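Local atomic coordinates of mitochondrial ubiquitin ligase activator of NFKB 1 (Homo sapiens, PDB entry 6M2D), a protein that acts as a RING-type E3 ligase of the mitochondrial outer membrane, passing ubiquitin from an E2 conjugating enzyme to lysines of target proteins such as AKT1. Residues A[18-23]-A[50-55]; A[22-27]-A[39-44]. One frame throughout, in Å; residues are numbered along the deposited sequence.

Interaction 1 (A[18-23]-A[50-55]); sequences VFLECG and RVIPLY. With ZN (zinc ion), chain H.
Phe19 and Val51 stand side by side on one face of a two-stranded antiparallel sheet, their side chains pointing the same way. Val51 CG2 meets the CD1-CE1 side of the Phe19 ring obliquely, 3.7 Å from CE1, and the ring is buried, touching Ser27, Pro42 and Ile48 as well. The other face carries the two flanking pairs. Ile52 CG1 is lodged between its own backbone N and carbonyl carbon (chi1 67°), a rotation that swings it across to 3.7 Å from Val18 CB. Leu20 CD1 lies a looser 4.3 Å from Ile52 CD1, while the guanidinium of Arg50 runs forward along its own strand, one face over Ile52 CG2. Beyond the strand end, Val18 CG2 reaches Leu54 CA at 4.0 Å. Val18 and Ile52 form a hydrogen-bonded pair, with Val18 N to Ile52 O at 2.8 Å; Leu20 and Arg50 form the next, with Leu20 N to Arg50 O at 2.9 Å and a weak return bond from Arg50 N to Leu20 O. Phe19 and Val51 are the non-hydrogen-bonded pair between them. Such a short antiparallel ribbon, running into a zinc ligand at Cys22, is characteristic of the RING finger.

Interaction 2 (A[22-27]-A[39-44]); sequences CGHVCS and KKCPIC. With ZN (zinc ion), chain H; SO4 (sulfate ion), chain J.
Two irregular segments face each other across a zinc ion, with no hydrogen bond between them and their nearest CA atoms, those of Cys26 and Ile43, 7.2 Å apart. Cys22 SG and His24 ND1 come to the metal from one segment, Cys41 SG and Cys44 SG from the other, His24 ND1 lying 2.1 Å from the zinc. Ile43 CG2 sits over one face of the imidazole, 4.0 Å from its centroid and 7° off the normal; Cys22 O lies over the opposite face, and Cys44 SG is at the edge, in plane, so the ring is bracketed as well as bonded. This three-cysteine, one-histidine site is one of two zinc centres of the RING finger, the other being held by Cys7, Cys10, Cys28 and Cys31. The other branch of Ile43 leads away from the metal: CG1, anti to the carbonyl carbon (chi1 -60°), packs 3.5 Å from Cys26 CB, and Pro42 CD touches Cys26 SG. His24 N donates to Cys22 SG, which may temper the thiolate's charge. Replacing Lys40, whose extended chain carries NZ to 2.9 Å from sulfate O2, by an alanine would probably leave that anion with less positive charge around it, although Arg45 NH2 also binds it.

How the interactions relate
Phe19 belongs to the strand of interaction 1 yet packs on interaction 2: its CE2 lies 3.7 Å from Pro42 CD and its CZ 3.6 Å from Ser27 CB, while its backbone N probably hydrogen-bonds to His24 O, 3.0 Å away. The two contacts, with centres 8 Å apart, share the turn of Cys22 and Gly23. Interaction 1 is the sheet and interaction 2 the metal site into which its first strand runs. The chain leaves that strand through a G1 beta bulge, in which Gly23 and His24 stand opposite Phe19. The Phe19 side chain is also about 9 Å from the second zinc.

Interaction 1 (A[18-23]-A[50-55])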
ATOM      1  N   VAL A  18      -5.713  -0.586  -0.247  1.00 15.54           N
ATOM      2  CA  VAL A  18      -6.018   0.084   1.014  1.00 16.90           C
ATOM      3  C   VAL A  18      -5.496  -0.796   2.139  1.00 18.88           C
ATOM      4  O   VAL A  18      -5.816  -1.989   2.202  1.00 15.90           O
ATOM      5  CB  VAL A  18      -7.526   0.341   1.190  1.00 17.91           C
ATOM      6  CG1 VAL A  18      -7.768   1.163   2.461  1.00 21.79           C
ATOM      7  CG2 VAL A  18      -8.106   1.037  -0.034  1.00 16.39           C
ATOM      8  N   PHE A  19      -4.702  -0.209   3.031  1.00 19.14           N
ATOM      9  CA  PHE A  19      -4.162  -0.932   4.172  1.00 20.54           C
ATOM     10  C   PHE A  19      -5.075  -0.714   5.375  1.00 22.73           C
ATOM     11  O   PHE A  19      -5.458   0.420   5.673  1.00 23.68           O
ATOM     12  CB  PHE A  19      -2.735  -0.467   4.486  1.00 20.46           C
ATOM     13  CG  PHE A  19      -1.705  -0.910   3.474  1.00 18.85           C
ATOM     14  CD1 PHE A  19      -1.934  -2.003   2.660  1.00 17.25           C
ATOM     15  CD2 PHE A  19      -0.508  -0.228   3.346  1.00 17.50           C
ATOM     16  CE1 PHE A  19      -0.992  -2.409   1.727  1.00 19.10           C
ATOM     17  CE2 PHE A  19       0.439  -0.628   2.417  1.00 14.69           C
ATOM     18  CZ  PHE A  19       0.198  -1.721   1.605  1.00 15.59           C
ATOM     19  N   LEU A  20      -5.426  -1.801   6.053  1.00 24.28           N
ATOM     20  CA  LEU A  20      -6.199  -1.757   7.286  1.00 25.68           C
ATOM     21  C   LEU A  20      -5.295  -2.161   8.445  1.00 26.34           C
ATOM     22  O   LEU A  20      -4.519  -3.110   8.322  1.00 27.14           O
ATOM     23  CB  LEU A  20      -7.409  -2.696   7.192  1.00 25.59           C
ATOM     24  CG  LEU A  20      -8.396  -2.367   6.073  1.00 22.66           C
ATOM     25  CD1 LEU A  20      -9.689  -3.151   6.256  1.00 23.84           C
ATOM     26  CD2 LEU A  20      -8.669  -0.873   6.053  1.00 25.59           C
ATOM     27  N   GLU A  21      -5.421  -1.481   9.586  1.00 25.46           N
ATOM     28  CA  GLU A  21      -6.509  -0.560   9.878  1.00 26.94           C
ATOM     29  C   GLU A  21      -6.177   0.891   9.622  1.00 24.34           C
ATOM     30  O   GLU A  21      -7.043   1.749   9.755  1.00 24.47           O
ATOM     31  CB  GLU A  21      -6.929  -0.705  11.346  1.00 32.28           C
ATOM     32  CG  GLU A  21      -7.312  -2.106  11.756  1.00 35.89           C
ATOM     33  CD  GLU A  21      -8.535  -2.621  11.016  1.00 39.41           C
ATOM     34  OE1 GLU A  21      -9.388  -1.793  10.615  1.00 40.12           O
ATOM     35  OE2 GLU A  21      -8.644  -3.857  10.837  1.00 47.19           O
ATOM     36  N   CYS A  22      -4.925   1.187   9.281  1.00 22.75           N
ATOM     37  CA  CYS A  22      -4.535   2.590   9.210  1.00 23.30           C
ATOM     38  C   CYS A  22      -5.285   3.341   8.111  1.00 19.80           C
ATOM     39  O   CYS A  22      -5.450   4.563   8.197  1.00 21.74           O
ATOM     40  CB  CYS A  22      -3.025   2.696   9.022  1.00 23.29           C
ATOM     41  SG  CYS A  22      -2.488   2.126   7.421  1.00 19.07           S
ATOM     42  N   GLY A  23      -5.757   2.641   7.083  1.00 23.15           N
ATOM     43  CA  GLY A  23      -6.543   3.267   6.033  1.00 22.73           C
ATOM     44  C   GLY A  23      -5.751   3.871   4.891  1.00 24.52           C
ATOM     45  O   GLY A  23      -6.353   4.420   3.961  1.00 21.42           O
ATOM     46  N   ARG A  50      -4.731  -6.240   7.161  1.00 24.76           N
ATOM     47  CA  ARG A  50      -5.507  -6.708   6.023  1.00 25.27           C
ATOM     48  C   ARG A  50      -5.313  -5.747   4.859  1.00 25.23           C
ATOM     49  O   ARG A  50      -5.161  -4.539   5.059  1.00 19.41           O
ATOM     50  CB  ARG A  50      -6.989  -6.822   6.396  1.00 26.97           C
ATOM     51  CG  ARG A  50      -7.885  -7.215   5.257  1.00 27.82           C
ATOM     52  CD  ARG A  50      -8.921  -8.245   5.670  1.00 30.04           C
ATOM     53  NE  ARG A  50      -9.772  -8.532   4.527  1.00 28.74           N
ATOM     54  CZ  ARG A  50     -11.039  -8.148   4.424  1.00 24.67           C
ATOM     55  NH1 ARG A  50     -11.615  -7.478   5.414  1.00 23.39           N
ATOM     56  NH2 ARG A  50     -11.723  -8.438   3.326  1.00 25.94           N
ATOM     57  N   VAL A  51      -5.314  -6.293   3.642  1.00 21.36           N
ATOM     58  CA  VAL A  51      -5.259  -5.492   2.423  1.00 20.33           C
ATOM     59  C   VAL A  51      -6.573  -5.660   1.673  1.00 25.22           C
ATOM     60  O   VAL A  51      -7.056  -6.784   1.498  1.00 21.93           O
ATOM     61  CB  VAL A  51      -4.073  -5.888   1.528  1.00 20.53           C
ATOM     62  CG1 VAL A  51      -4.108  -5.099   0.241  1.00 20.33           C
ATOM     63  CG2 VAL A  51      -2.779  -5.620   2.254  1.00 24.71           C
ATOM     64  N   ILE A  52      -7.148  -4.546   1.231  1.00 20.57           N
ATOM     65  CA  ILE A  52      -8.314  -4.610   0.353  1.00 20.04           C
ATOM     66  C   ILE A  52      -8.063  -3.751  -0.881  1.00 15.67           C
ATOM     67  O   ILE A  52      -7.311  -2.766  -0.812  1.00 18.23           O
ATOM     68  CB  ILE A  52      -9.594  -4.193   1.090  1.00 21.49           C
ATOM     69  CG1 ILE A  52      -9.552  -2.722   1.462  1.00 20.16           C
ATOM     70  CG2 ILE A  52      -9.808  -5.054   2.341  1.00 25.49           C
ATOM     71  CD1 ILE A  52     -10.802  -2.278   2.160  1.00 20.93           C
ATOM     72  N   PRO A  53      -8.646  -4.092  -2.028  1.00 15.29           N
ATOM     73  CA  PRO A  53      -8.394  -3.310  -3.243  1.00 15.31           C
ATOM     74  C   PRO A  53      -8.982  -1.915  -3.166  1.00 19.51           C
ATOM     75  O   PRO A  53     -10.085  -1.701  -2.657  1.00 18.35           O
ATOM     76  CB  PRO A  53      -9.075  -4.133  -4.343  1.00 18.29           C
ATOM     77  CG  PRO A  53     -10.160  -4.880  -3.612  1.00 19.40           C
ATOM     78  CD  PRO A  53      -9.534  -5.240  -2.289  1.00 16.50           C
ATOM     79  N   LEU A  54      -8.229  -0.959  -3.704  1.00 16.33           N
ATOM     80  CA  LEU A  54      -8.775   0.375  -3.908  1.00 16.51           C
ATOM     81  C   LEU A  54      -9.941   0.341  -4.886  1.00 18.73           C
ATOM     82  O   LEU A  54     -10.921   1.078  -4.722  1.00 16.50           O
ATOM     83  CB  LEU A  54      -7.682   1.306  -4.413  1.00 17.92           C
ATOM     84  CG  LEU A  54      -8.194   2.669  -4.835  1.00 22.13           C
ATOM     85  CD1 LEU A  54      -8.581   3.462  -3.602  1.00 22.42           C
ATOM     86  CD2 LEU A  54      -7.112   3.361  -5.620  1.00 24.97           C
ATOM     87  N   TYR A  55      -9.850  -0.504  -5.912  1.00 16.42           N
ATOM     88  CA  TYR A  55     -10.988  -0.791  -6.780  1.00 18.33           C
ATOM     89  C   TYR A  55     -11.974  -1.662  -6.013  1.00 18.01           C
ATOM     90  O   TYR A  55     -11.664  -2.810  -5.674  1.00 16.58           O
ATOM     91  CB  TYR A  55     -10.528  -1.490  -8.056  1.00 18.39           C
ATOM     92  CG  TYR A  55     -11.646  -1.720  -9.062  1.00 17.56           C
ATOM     93  CD1 TYR A  55     -11.973  -0.743 -10.006  1.00 22.91           C
ATOM     94  CD2 TYR A  55     -12.373  -2.900  -9.063  1.00 19.28           C
ATOM     95  CE1 TYR A  55     -12.996  -0.942 -10.923  1.00 23.18           C
ATOM     96  CE2 TYR A  55     -13.394  -3.113  -9.978  1.00 18.49           C
ATOM     97  CZ  TYR A  55     -13.701  -2.133 -10.906  1.00 23.07           C
ATOM     98  OH  TYR A  55     -14.719  -2.342 -11.815  1.00 29.60           O
TER
HETATM   99 ZN    ZN H 402      -0.616   3.622   7.213  1.00 28.04          ZN

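Interaction 2 (A[22-27]-A[39-44])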
ATOM      1  N   CYS A  22      -4.925   1.187   9.281  1.00 22.75           N
ATOM      2  CA  CYS A  22      -4.535   2.590   9.210  1.00 23.30           C
ATOM      3  C   CYS A  22      -5.285   3.341   8.111  1.00 19.80           C
ATOM      4  O   CYS A  22      -5.450   4.563   8.197  1.00 21.74           O
ATOM      5  CB  CYS A  22      -3.025   2.696   9.022  1.00 23.29           C
ATOM      6  SG  CYS A  22      -2.488   2.126   7.421  1.00 19.07           S
ATOM      7  N   GLY A  23      -5.757   2.641   7.083  1.00 23.15           N
ATOM      8  CA  GLY A  23      -6.543   3.267   6.033  1.00 22.73           C
ATOM      9  C   GLY A  23      -5.751   3.871   4.891  1.00 24.52           C
ATOM     10  O   GLY A  23      -6.353   4.420   3.961  1.00 21.42           O
ATOM     11  N   HIS A  24      -4.429   3.772   4.908  1.00 18.44           N
ATOM     12  CA  HIS A  24      -3.632   4.488   3.925  1.00 19.55           C
ATOM     13  C   HIS A  24      -3.643   3.776   2.580  1.00 15.72           C
ATOM     14  O   HIS A  24      -3.622   2.545   2.508  1.00 16.91           O
ATOM     15  CB  HIS A  24      -2.205   4.668   4.440  1.00 21.20           C
ATOM     16  CG  HIS A  24      -2.104   5.695   5.522  1.00 21.01           C
ATOM     17  ND1 HIS A  24      -1.515   5.445   6.742  1.00 20.98           N
ATOM     18  CD2 HIS A  24      -2.545   6.975   5.572  1.00 24.74           C
ATOM     19  CE1 HIS A  24      -1.586   6.530   7.493  1.00 22.73           C
ATOM     20  NE2 HIS A  24      -2.208   7.472   6.805  1.00 25.22           N
ATOM     21  N   VAL A  25      -3.699   4.571   1.515  1.00 15.54           N
ATOM     22  CA  VAL A  25      -3.621   4.106   0.133  1.00 18.27           C
ATOM     23  C   VAL A  25      -2.265   4.553  -0.388  1.00 16.40           C
ATOM     24  O   VAL A  25      -2.112   5.694  -0.830  1.00 18.41           O
ATOM     25  CB  VAL A  25      -4.752   4.678  -0.732  1.00 20.05           C
ATOM     26  CG1 VAL A  25      -4.590   4.239  -2.190  1.00 17.00           C
ATOM     27  CG2 VAL A  25      -6.109   4.275  -0.184  1.00 19.45           C
ATOM     28  N   CYS A  26      -1.265   3.678  -0.329  1.00 14.88           N
ATOM     29  CA  CYS A  26       0.067   4.097  -0.748  1.00 18.26           C
ATOM     30  C   CYS A  26       0.804   3.099  -1.622  1.00 15.09           C
ATOM     31  O   CYS A  26       1.897   3.435  -2.085  1.00 17.10           O
ATOM     32  CB  CYS A  26       0.958   4.392   0.472  1.00 18.40           C
ATOM     33  SG  CYS A  26       1.093   2.999   1.619  1.00 18.05           S
ATOM     34  N   SER A  27       0.283   1.898  -1.864  1.00 17.45           N
ATOM     35  CA  SER A  27       1.121   0.858  -2.442  1.00 14.78           C
ATOM     36  C   SER A  27       0.388   0.102  -3.544  1.00 15.68           C
ATOM     37  O   SER A  27      -0.840  -0.011  -3.534  1.00 15.62           O
ATOM     38  CB  SER A  27       1.591  -0.128  -1.351  1.00 15.00           C
ATOM     39  OG  SER A  27       2.102  -1.322  -1.921  1.00 16.42           O
ATOM     40  N   LYS A  39       4.783  -7.040   8.186  1.00 30.98           N
ATOM     41  CA  LYS A  39       4.445  -6.030   7.190  1.00 25.24           C
ATOM     42  C   LYS A  39       3.911  -4.767   7.854  1.00 24.41           C
ATOM     43  O   LYS A  39       2.971  -4.811   8.654  1.00 21.20           O
ATOM     44  CB  LYS A  39       3.430  -6.602   6.202  1.00 24.39           C
ATOM     45  CG  LYS A  39       4.008  -7.716   5.329  1.00 26.13           C
ATOM     46  CD  LYS A  39       3.027  -8.158   4.272  1.00 24.88           C
ATOM     47  CE  LYS A  39       3.523  -9.367   3.498  1.00 25.26           C
ATOM     48  NZ  LYS A  39       4.674  -9.040   2.629  1.00 25.19           N
ATOM     49  N   LYS A  40       4.525  -3.634   7.525  1.00 21.88           N
ATOM     50  CA  LYS A  40       4.157  -2.352   8.101  1.00 21.88           C
ATOM     51  C   LYS A  40       3.867  -1.356   6.989  1.00 23.21           C
ATOM     52  O   LYS A  40       4.473  -1.405   5.913  1.00 20.19           O
ATOM     53  CB  LYS A  40       5.266  -1.810   9.027  1.00 24.28           C
ATOM     54  CG  LYS A  40       5.648  -2.782  10.135  1.00 24.44           C
ATOM     55  CD  LYS A  40       6.503  -2.143  11.217  1.00 31.96           C
ATOM     56  CE  LYS A  40       6.771  -3.153  12.331  1.00 40.71           C
ATOM     57  NZ  LYS A  40       7.638  -2.612  13.411  1.00 47.67           N
ATOM     58  N   CYS A  41       2.936  -0.447   7.264  1.00 20.50           N
ATOM     59  CA  CYS A  41       2.539   0.539   6.270  1.00 16.89           C
ATOM     60  C   CYS A  41       3.702   1.470   5.954  1.00 22.30           C
ATOM     61  O   CYS A  41       4.316   2.028   6.879  1.00 19.37           O
ATOM     62  CB  CYS A  41       1.344   1.348   6.773  1.00 20.81           C
ATOM     63  SG  CYS A  41       0.913   2.754   5.721  1.00 17.90           S
ATOM     64  N   PRO A  42       4.048   1.667   4.677  1.00 20.75           N
ATOM     65  CA  PRO A  42       5.140   2.598   4.350  1.00 18.33           C
ATOM     66  C   PRO A  42       4.905   4.018   4.849  1.00 18.63           C
ATOM     67  O   PRO A  42       5.876   4.744   5.092  1.00 20.36           O
ATOM     68  CB  PRO A  42       5.204   2.540   2.817  1.00 17.82           C
ATOM     69  CG  PRO A  42       4.641   1.176   2.474  1.00 17.87           C
ATOM     70  CD  PRO A  42       3.571   0.917   3.502  1.00 15.30           C
ATOM     71  N   ILE A  43       3.648   4.429   5.034  1.00 20.70           N
ATOM     72  CA  ILE A  43       3.358   5.811   5.417  1.00 18.81           C
ATOM     73  C   ILE A  43       3.470   5.995   6.919  1.00 23.18           C
ATOM     74  O   ILE A  43       4.165   6.898   7.400  1.00 22.87           O
ATOM     75  CB  ILE A  43       1.960   6.235   4.934  1.00 22.34           C
ATOM     76  CG1 ILE A  43       1.859   6.136   3.414  1.00 19.66           C
ATOM     77  CG2 ILE A  43       1.653   7.649   5.429  1.00 16.38           C
ATOM     78  CD1 ILE A  43       2.876   6.960   2.705  1.00 20.82           C
ATOM     79  N   CYS A  44       2.761   5.174   7.682  1.00 18.20           N
ATOM     80  CA  CYS A  44       2.619   5.408   9.107  1.00 21.40           C
ATOM     81  C   CYS A  44       3.322   4.369   9.962  1.00 21.14           C
ATOM     82  O   CYS A  44       3.406   4.559  11.181  1.00 23.09           O
ATOM     83  CB  CYS A  44       1.127   5.477   9.478  1.00 20.20           C
ATOM     84  SG  CYS A  44       0.302   3.895   9.449  1.00 19.61           S
TER
HETATM   85 ZN    ZN H 402      -0.616   3.622   7.213  1.00 28.04          ZN
HETATM   86  S   SO4 J 404      10.799  -0.810  12.344  1.00 60.14           S
HETATM   87  O1  SO4 J 404      11.074   0.501  11.747  1.00 47.58           O
HETATM   88  O2  SO4 J 404       9.667  -1.444  11.667  1.00 53.90           O
HETATM   89  O3  SO4 J 404      11.973  -1.673  12.197  1.00 60.04           O
HETATM   90  O4  SO4 J 404      10.489  -0.622  13.764  1.00 42.88           O